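Local coordinates for major royal jelly protein 1 (Apis mellifera, PDB 5YYL) that is the most abundant protein of royal jelly, binds sterol, and probably serves as food for honeybee larvae, at residues F40-G45 / V78-Y83; H35-F40 / N91-K96. All blocks are in the same frame, centred on the assembly; numbering follows the deposited sequence.

Contact 1 (F40-G45 / V78-Y83); sequences FDYDFG and VTMLRY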
loop_
_atom_site.group_PDB
_atom_site.type_symbol
_atom_site.label_atom_id
_atom_site.label_comp_id
_atom_site.label_asym_id
_atom_site.label_seq_id
_atom_site.Cartn_x
_atom_site.Cartn_y
_atom_site.Cartn_z
ATOM N N PHE A 40 28.370 0.375 -31.680
ATOM C CA PHE A 40 28.189 1.416 -30.699
ATOM C C PHE A 40 27.984 2.750 -31.376
ATOM O O PHE A 40 28.481 2.986 -32.472
ATOM C CB PHE A 40 29.362 1.460 -29.719
ATOM C CG PHE A 40 29.343 0.328 -28.747
ATOM C CD1 PHE A 40 28.668 0.458 -27.536
ATOM C CD2 PHE A 40 29.943 -0.894 -29.064
ATOM C CE1 PHE A 40 28.630 -0.589 -26.642
ATOM C CE2 PHE A 40 29.900 -1.945 -28.174
ATOM C CZ PHE A 40 29.244 -1.793 -26.963
ATOM N N ASP A 41 27.222 3.598 -30.694
ATOM C CA ASP A 41 26.903 4.943 -31.123
ATOM C C ASP A 41 26.697 5.743 -29.848
ATOM O O ASP A 41 26.495 5.156 -28.786
ATOM C CB ASP A 41 25.633 4.923 -31.980
ATOM C CG ASP A 41 25.397 6.231 -32.727
ATOM O OD1 ASP A 41 26.139 7.219 -32.498
ATOM O OD2 ASP A 41 24.456 6.265 -33.555
ATOM N N TYR A 42 26.761 7.068 -29.944
ATOM C CA TYR A 42 26.732 7.930 -28.768
ATOM C C TYR A 42 25.603 8.977 -28.812
ATOM O O TYR A 42 25.048 9.270 -29.864
ATOM C CB TYR A 42 28.095 8.609 -28.602
ATOM C CG TYR A 42 29.259 7.642 -28.472
ATOM C CD1 TYR A 42 29.939 7.489 -27.262
ATOM C CD2 TYR A 42 29.684 6.880 -29.559
ATOM C CE1 TYR A 42 31.001 6.603 -27.151
ATOM C CE2 TYR A 42 30.733 5.990 -29.448
ATOM C CZ TYR A 42 31.388 5.853 -28.250
ATOM O OH TYR A 42 32.430 4.971 -28.171
ATOM N N ASP A 43 25.275 9.523 -27.642
ATOM C CA ASP A 43 24.387 10.675 -27.494
ATOM C C ASP A 43 25.244 11.943 -27.561
ATOM O O ASP A 43 25.691 12.516 -26.547
ATOM C CB ASP A 43 23.597 10.588 -26.170
ATOM C CG ASP A 43 22.556 11.709 -25.994
ATOM O OD1 ASP A 43 22.947 12.881 -25.828
ATOM O OD2 ASP A 43 21.326 11.415 -25.947
ATOM N N PHE A 44 25.447 12.390 -28.796
ATOM C CA PHE A 44 26.116 13.657 -29.070
ATOM C C PHE A 44 25.235 14.872 -28.729
ATOM O O PHE A 44 25.758 15.951 -28.442
ATOM C CB PHE A 44 26.535 13.714 -30.523
ATOM C CG PHE A 44 27.596 12.716 -30.905
ATOM C CD1 PHE A 44 27.270 11.562 -31.625
ATOM C CD2 PHE A 44 28.930 12.949 -30.595
ATOM C CE1 PHE A 44 28.260 10.652 -31.998
ATOM C CE2 PHE A 44 29.917 12.035 -30.947
ATOM C CZ PHE A 44 29.587 10.896 -31.658
ATOM N N GLY A 45 23.912 14.686 -28.735
ATOM C CA GLY A 45 22.925 15.763 -28.532
ATOM C C GLY A 45 21.758 15.582 -29.494
ATOM O O GLY A 45 20.687 15.072 -29.135
ATOM N N VAL A 78 30.208 1.337 -19.763
ATOM C CA VAL A 78 30.765 0.620 -20.910
ATOM C C VAL A 78 31.998 1.381 -21.344
ATOM O O VAL A 78 31.889 2.557 -21.674
ATOM C CB VAL A 78 29.774 0.554 -22.086
ATOM C CG1 VAL A 78 30.407 -0.154 -23.279
ATOM C CG2 VAL A 78 28.485 -0.155 -21.664
ATOM N N THR A 79 33.167 0.739 -21.307
ATOM C CA THR A 79 34.418 1.407 -21.679
ATOM C C THR A 79 34.836 0.985 -23.067
ATOM O O THR A 79 34.698 -0.177 -23.433
ATOM C CB THR A 79 35.585 1.161 -20.718
ATOM O OG1 THR A 79 36.095 -0.164 -20.893
ATOM C CG2 THR A 79 35.181 1.393 -19.303
ATOM N N MET A 80 35.347 1.944 -23.829
ATOM C CA MET A 80 35.718 1.697 -25.209
ATOM C C MET A 80 37.233 1.860 -25.392
ATOM O O MET A 80 37.851 2.827 -24.878
ATOM C CB MET A 80 34.954 2.634 -26.137
ATOM C CG MET A 80 34.578 1.992 -27.465
ATOM S SD MET A 80 33.226 0.789 -27.445
ATOM C CE MET A 80 32.142 1.488 -26.197
ATOM N N LEU A 81 37.817 0.884 -26.097
ATOM C CA LEU A 81 39.223 0.947 -26.498
ATOM C C LEU A 81 39.372 2.131 -27.434
ATOM O O LEU A 81 38.664 2.214 -28.446
ATOM C CB LEU A 81 39.663 -0.320 -27.239
ATOM C CG LEU A 81 39.789 -1.616 -26.440
ATOM C CD1 LEU A 81 40.149 -2.768 -27.354
ATOM C CD2 LEU A 81 40.795 -1.443 -25.323
ATOM N N ARG A 82 40.288 3.033 -27.094
ATOM C CA ARG A 82 40.456 4.287 -27.836
ATOM C C ARG A 82 41.250 4.083 -29.110
ATOM O O ARG A 82 42.448 4.296 -29.148
ATOM C CB ARG A 82 41.116 5.356 -26.968
ATOM C CG ARG A 82 41.208 6.714 -27.630
ATOM C CD ARG A 82 39.869 7.462 -27.638
ATOM N NE ARG A 82 39.683 8.100 -26.341
ATOM C CZ ARG A 82 38.861 9.107 -26.074
ATOM N NH1 ARG A 82 38.076 9.634 -27.020
ATOM N NH2 ARG A 82 38.816 9.586 -24.823
ATOM N N TYR A 83 40.553 3.655 -30.145
ATOM C CA TYR A 83 41.082 3.691 -31.493
ATOM C C TYR A 83 40.784 5.063 -32.124
ATOM O O TYR A 83 40.259 5.962 -31.461
ATOM C CB TYR A 83 40.544 2.525 -32.329
ATOM C CG TYR A 83 41.241 1.211 -32.058
ATOM C CD1 TYR A 83 41.953 0.565 -33.060
ATOM C CD2 TYR A 83 41.196 0.611 -30.795
ATOM C CE1 TYR A 83 42.594 -0.640 -32.824
ATOM C CE2 TYR A 83 41.842 -0.594 -30.550
ATOM C CZ TYR A 83 42.537 -1.218 -31.573
ATOM O OH TYR A 83 43.190 -2.411 -31.365
#

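Contact 2 (H35-F40 / N91-K96); sequences HEWKFF and NVISKK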
loop_
_atom_site.group_PDB
_atom_site.type_symbol
_atom_site.label_atom_id
_atom_site.label_comp_id
_atom_site.label_asym_id
_atom_site.label_seq_id
_atom_site.Cartn_x
_atom_site.Cartn_y
_atom_site.Cartn_z
ATOM N N HIS A 35 21.614 -6.102 -22.701
ATOM C CA HIS A 35 21.796 -5.120 -23.780
ATOM C C HIS A 35 22.568 -5.749 -24.916
ATOM O O HIS A 35 23.496 -6.523 -24.695
ATOM C CB HIS A 35 22.562 -3.889 -23.304
ATOM C CG HIS A 35 21.859 -3.121 -22.233
ATOM N ND1 HIS A 35 20.686 -2.436 -22.455
ATOM C CD2 HIS A 35 22.151 -2.950 -20.923
ATOM C CE1 HIS A 35 20.294 -1.864 -21.329
ATOM N NE2 HIS A 35 21.167 -2.161 -20.384
ATOM N N GLU A 36 22.172 -5.400 -26.137
ATOM C CA GLU A 36 22.812 -5.878 -27.349
ATOM C C GLU A 36 23.207 -4.698 -28.197
ATOM O O GLU A 36 22.608 -3.627 -28.107
ATOM C CB GLU A 36 21.844 -6.725 -28.150
ATOM C CG GLU A 36 22.015 -8.209 -27.947
ATOM C CD GLU A 36 20.947 -9.028 -28.664
ATOM O OE1 GLU A 36 19.944 -8.450 -29.134
ATOM O OE2 GLU A 36 21.101 -10.269 -28.729
ATOM N N TRP A 37 24.219 -4.912 -29.026
ATOM C CA TRP A 37 24.614 -3.937 -30.013
ATOM C C TRP A 37 25.041 -4.622 -31.289
ATOM O O TRP A 37 25.669 -5.686 -31.264
ATOM C CB TRP A 37 25.774 -3.118 -29.522
ATOM C CG TRP A 37 25.479 -2.138 -28.471
ATOM C CD1 TRP A 37 25.142 -0.831 -28.636
ATOM C CD2 TRP A 37 25.586 -2.350 -27.065
ATOM N NE1 TRP A 37 25.011 -0.212 -27.416
ATOM C CE2 TRP A 37 25.280 -1.122 -26.431
ATOM C CE3 TRP A 37 25.911 -3.458 -26.273
ATOM C CZ2 TRP A 37 25.288 -0.974 -25.044
ATOM C CZ3 TRP A 37 25.922 -3.306 -24.895
ATOM C CH2 TRP A 37 25.612 -2.074 -24.295
ATOM N N LYS A 38 24.669 -3.998 -32.404
ATOM C CA LYS A 38 25.276 -4.279 -33.697
ATOM C C LYS A 38 26.547 -3.445 -33.786
ATOM O O LYS A 38 27.561 -3.917 -34.285
ATOM C CB LYS A 38 24.314 -3.944 -34.831
ATOM C CG LYS A 38 23.028 -4.746 -34.769
ATOM C CD LYS A 38 22.168 -4.567 -36.014
ATOM C CE LYS A 38 21.175 -5.709 -36.189
ATOM N NZ LYS A 38 20.757 -5.930 -37.608
ATOM N N PHE A 39 26.478 -2.218 -33.288
ATOM C CA PHE A 39 27.634 -1.351 -33.191
ATOM C C PHE A 39 27.325 -0.229 -32.218
ATOM O O PHE A 39 26.164 0.099 -31.983
ATOM C CB PHE A 39 27.995 -0.749 -34.553
ATOM C CG PHE A 39 26.848 -0.040 -35.225
ATOM C CD1 PHE A 39 26.534 1.281 -34.898
ATOM C CD2 PHE A 39 26.068 -0.704 -36.173
ATOM C CE1 PHE A 39 25.463 1.922 -35.492
ATOM C CE2 PHE A 39 25.002 -0.062 -36.779
ATOM C CZ PHE A 39 24.700 1.256 -36.441
ATOM N N PHE A 40 28.370 0.375 -31.680
ATOM C CA PHE A 40 28.189 1.416 -30.699
ATOM C C PHE A 40 27.984 2.750 -31.376
ATOM O O PHE A 40 28.481 2.986 -32.472
ATOM C CB PHE A 40 29.362 1.460 -29.719
ATOM C CG PHE A 40 29.343 0.328 -28.747
ATOM C CD1 PHE A 40 28.668 0.458 -27.536
ATOM C CD2 PHE A 40 29.943 -0.894 -29.064
ATOM C CE1 PHE A 40 28.630 -0.589 -26.642
ATOM C CE2 PHE A 40 29.900 -1.945 -28.174
ATOM C CZ PHE A 40 29.244 -1.793 -26.963
ATOM N N ASN A 91 32.083 5.566 -20.646
ATOM C CA ASN A 91 30.657 5.850 -20.935
ATOM C C ASN A 91 29.671 5.147 -20.007
ATOM O O ASN A 91 30.044 4.241 -19.276
ATOM C CB ASN A 91 30.316 5.431 -22.367
ATOM C CG ASN A 91 31.401 5.796 -23.342
ATOM O OD1 ASN A 91 31.782 6.961 -23.425
ATOM N ND2 ASN A 91 31.927 4.806 -24.060
ATOM N N VAL A 92 28.414 5.603 -20.052
ATOM C CA VAL A 92 27.267 4.877 -19.496
ATOM C C VAL A 92 26.247 4.681 -20.594
ATOM O O VAL A 92 26.279 5.383 -21.591
ATOM C CB VAL A 92 26.595 5.571 -18.290
ATOM C CG1 VAL A 92 27.552 5.647 -17.124
ATOM C CG2 VAL A 92 26.095 6.952 -18.637
ATOM N N ILE A 93 25.350 3.719 -20.404
ATOM C CA ILE A 93 24.274 3.480 -21.353
ATOM C C ILE A 93 23.210 4.505 -21.037
ATOM O O ILE A 93 22.902 4.738 -19.874
ATOM C CB ILE A 93 23.707 2.053 -21.286
ATOM C CG1 ILE A 93 24.846 1.029 -21.421
ATOM C CG2 ILE A 93 22.685 1.834 -22.397
ATOM C CD1 ILE A 93 24.387 -0.421 -21.466
ATOM N N SER A 94 22.682 5.130 -22.088
ATOM C CA SER A 94 21.680 6.181 -21.977
ATOM C C SER A 94 20.280 5.637 -22.216
ATOM O O SER A 94 20.089 4.476 -22.624
ATOM C CB SER A 94 21.958 7.266 -23.016
ATOM O OG SER A 94 21.585 6.817 -24.322
ATOM N N LYS A 95 19.299 6.512 -21.997
ATOM C CA LYS A 95 17.895 6.191 -22.260
ATOM C C LYS A 95 17.618 6.070 -23.779
ATOM O O LYS A 95 16.769 5.280 -24.189
ATOM C CB LYS A 95 16.982 7.223 -21.588
ATOM N N LYS A 96 18.363 6.814 -24.604
ATOM C CA LYS A 96 18.148 6.830 -26.059
ATOM C C LYS A 96 18.581 5.527 -26.723
ATOM O O LYS A 96 19.419 4.806 -26.181
ATOM C CB LYS A 96 18.897 8.002 -26.699
#

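Contact 1 (F40-G45 / V78-Y83)
Phe40 and Met80 form the centre of a buried Met-aromatic contact, by which the loop between strand 33-37 and helix 47-56 packs on a four-stranded antiparallel sheet, one blade of the beta-propeller fold of the major royal jelly protein family. Strand 75-81 presents Val78 and Met80, two residues apart and so on the same side, to the loop; both meet Phe40. The Met80 chain bends at its second and third torsions (chi2 74°, chi3 35°), which lays the thioether over one face of Phe40: SD stands 4.2 Å from the centroid of that ring, and the methyl CE makes a CH-pi contact beside it. A flexible, polarisable methionine suits this place because it can follow the flat ring. Val78, a beta-branched residue at home in a strand, brings CG1 obliquely to Phe40 CE1 at 3.8 Å. Tyr42 is the second ring of the loop segment to touch the strand, and a tyrosine suits the place because it packs on Leu104 while its hydroxyl is hydrogen-bonded to Asn64 OD1. Leu104, on strand 102-106 of the same sheet, one strand beyond 90-94, also touches Phe40 and Met80. Tyr42 OH lies against the aliphatic part of the methionine, 3.7 Å from Met80 CG.

Contact 2 (H35-F40 / N91-K96)
Ile93 reaches from strand 90-94 to two aromatic residues, His35 and Trp37, of strand 33-37. From CB, which points toward the opposing segment, the chain divides: CG1 stands beside the backbone N (chi1 -53°), while CG2 is anti to it. CG1 makes a looser approach, 4.2 Å from Trp37 CZ2. Elsewhere the isoleucine packs on Ile76 and Val78 of strand 75-81 and on Pro102 of strand 102-106. Beyond CG1 the chain is extended (chi2 -176°), and this carries CD1 out to the two rings. Strand 90-94 belongs to a four-stranded antiparallel sheet that forms a propeller blade, whereas strand 33-37 pairs with strand 400-406 in a different sheet, so the isoleucine bridges two sheets through side chains. Its terminal methyl sits over one face of the imidazole of His35, a flat surface suited to a methyl, 3.8 Å from the ring centroid in a CH-pi contact. The same methyl meets Trp37 at the edge of its indole, near the ring plane, with CH2 3.5 Å away. Isoleucine suits the spot: beta-branching is at home in a strand, and its unbranched CG1-CD1 arm reaches both rings. Tryptophan offers an apolar edge while its five-membered ring is held separately, Trp37 NE1 donating a hydrogen bond to Pro102 O.

In the fold
The centres of the two contacts are 9 Å apart, on the same side of the chain's centre. Phe40 is common to both segments; it touches strand 75-81 in contact 1, and its ring stacks on Trp37, which meets Ile93 in contact 2. Along the chain the order is 35-40, 40-45, 78-83, 91-96, so contact 2 encloses contact 1. Their later segments lie on strands 75-81 and 90-94, adjacent antiparallel partners in one sheet, joined by a probable backbone hydrogen bond from Val78 N to Asn91 O. Together they join the N-terminal run, whose strand 33-37 pairs with 400-406 in another sheet, to the blade holding strands 75-81 and 90-94, away from the sterol pocket.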